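Local coordinates for protein oxalate--CoA ligase (PDB 5IE2) that belongs to the ANL superfamily of AMP-binding enzymes, with a large N-terminal and a smaller C-terminal domain, and binds adenosine-5'-triphosphate, at residues 82-87 against 102-107. Residues are numbered along the deposited sequence; the frame is centred on the assembly and turned at random.
Sequences TAAPLN and SDSKLL
Turned from their backbone N atoms in opposite senses (chi1 63° at Ser102, -72° at Ser104), the two serine hydroxyls meet beside the methyl of Ala84. Ser104 OG donates a hydrogen bond of 2.7 Å to Ser102 OG, and Ala84 CB lies 4.4 Å from Ser102 CB and likewise 4.4 Å from Ser104 OG. The methyl thus sits loosely beside the methylene of one serine and the hydroxyl of the other; no hydrogen bond joins the two segments, and they bury just 88 Å² between them. The single proton of Ser102 OG is shared between the carbonyls of Tyr98 and Leu99 in the last turn of helix 92-101, or goes to one at a time. Asp103, the first residue to leave helical geometry, takes a positive phi of 58° in a Schellman motif. In the five-stranded mixed sheet, strand 58-61 runs between strands 82-85 and 104-110, and Val58 touches both Ala84 and Ser104. The contact lies within the beta-alpha-beta crossover joining those outer two. Chemically, Ser104 OG donates to Ser102 OG, which passes its own proton to the helix carbonyls; this probably lets the buried, apolar methyl lie beside them at little cost.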
# COMPACT_ATOMS: atom_id res chain seq x y z
N THR A 82 -11.65 15.01 -6.63
CA THR A 82 -10.63 14.31 -5.85
C THR A 82 -11.30 13.16 -5.09
O THR A 82 -12.25 13.44 -4.36
CB THR A 82 -9.95 15.28 -4.82
OG1 THR A 82 -9.29 16.34 -5.56
CG2 THR A 82 -8.88 14.54 -4.00
N ALA A 83 -10.81 11.93 -5.26
CA ALA A 83 -11.37 10.76 -4.53
C ALA A 83 -10.74 10.66 -3.14
O ALA A 83 -9.52 10.74 -3.04
CB ALA A 83 -11.11 9.51 -5.30
N ALA A 84 -11.57 10.47 -2.09
CA ALA A 84 -11.09 10.29 -0.73
C ALA A 84 -11.62 8.92 -0.23
O ALA A 84 -12.68 8.87 0.42
CB ALA A 84 -11.57 11.44 0.17
N PRO A 85 -10.91 7.85 -0.56
CA PRO A 85 -11.32 6.49 -0.10
C PRO A 85 -11.11 6.40 1.42
O PRO A 85 -10.10 6.89 1.95
CB PRO A 85 -10.39 5.56 -0.86
CG PRO A 85 -9.31 6.43 -1.47
CD PRO A 85 -9.73 7.83 -1.45
N LEU A 86 -12.07 5.80 2.12
CA LEU A 86 -12.03 5.71 3.57
C LEU A 86 -12.27 4.26 4.00
O LEU A 86 -13.06 3.54 3.36
CB LEU A 86 -13.08 6.63 4.21
CG LEU A 86 -12.87 8.14 3.96
CD1 LEU A 86 -14.03 8.91 4.57
CD2 LEU A 86 -11.54 8.61 4.56
N ASN A 87 -11.56 3.83 5.03
CA ASN A 87 -11.71 2.50 5.64
C ASN A 87 -13.15 2.25 6.04
O ASN A 87 -13.66 2.98 6.86
CB ASN A 87 -10.79 2.45 6.89
CG ASN A 87 -10.72 1.05 7.54
OD1 ASN A 87 -11.55 0.19 7.28
ND2 ASN A 87 -9.72 0.84 8.39
N SER A 102 -11.27 16.21 5.07
CA SER A 102 -11.04 16.09 3.64
C SER A 102 -11.88 17.11 2.83
O SER A 102 -11.71 17.23 1.61
CB SER A 102 -11.39 14.66 3.18
OG SER A 102 -12.79 14.43 3.40
N ASP A 103 -12.78 17.82 3.52
CA ASP A 103 -13.78 18.70 2.86
C ASP A 103 -14.69 17.97 1.85
O ASP A 103 -15.11 18.54 0.82
CB ASP A 103 -13.09 19.87 2.18
CG ASP A 103 -12.48 20.82 3.19
OD1 ASP A 103 -13.25 21.29 4.06
OD2 ASP A 103 -11.25 21.08 3.13
N SER A 104 -15.00 16.72 2.16
CA SER A 104 -15.89 15.94 1.32
C SER A 104 -17.24 16.63 1.09
O SER A 104 -17.85 17.13 2.04
CB SER A 104 -16.10 14.54 1.95
OG SER A 104 -14.90 13.79 1.79
N LYS A 105 -17.71 16.61 -0.15
CA LYS A 105 -18.99 17.20 -0.55
C LYS A 105 -20.02 16.13 -0.90
O LYS A 105 -21.19 16.42 -1.13
CB LYS A 105 -18.81 18.13 -1.77
CG LYS A 105 -18.47 19.58 -1.37
CD LYS A 105 -17.66 20.32 -2.44
CE LYS A 105 -17.10 21.65 -1.88
NZ LYS A 105 -18.09 22.38 -1.03
N LEU A 106 -19.58 14.89 -0.99
CA LEU A 106 -20.46 13.76 -1.37
C LEU A 106 -19.86 12.47 -0.78
O LEU A 106 -18.62 12.30 -0.77
CB LEU A 106 -20.58 13.66 -2.91
CG LEU A 106 -21.26 12.42 -3.49
CD1 LEU A 106 -22.74 12.40 -3.12
CD2 LEU A 106 -21.07 12.29 -5.02
N LEU A 107 -20.70 11.56 -0.32
CA LEU A 107 -20.28 10.25 0.18
C LEU A 107 -20.85 9.19 -0.75
O LEU A 107 -22.07 9.12 -0.93
CB LEU A 107 -20.80 9.99 1.60
CG LEU A 107 -20.57 8.55 2.08
CD1 LEU A 107 -19.07 8.23 2.19
CD2 LEU A 107 -21.29 8.36 3.45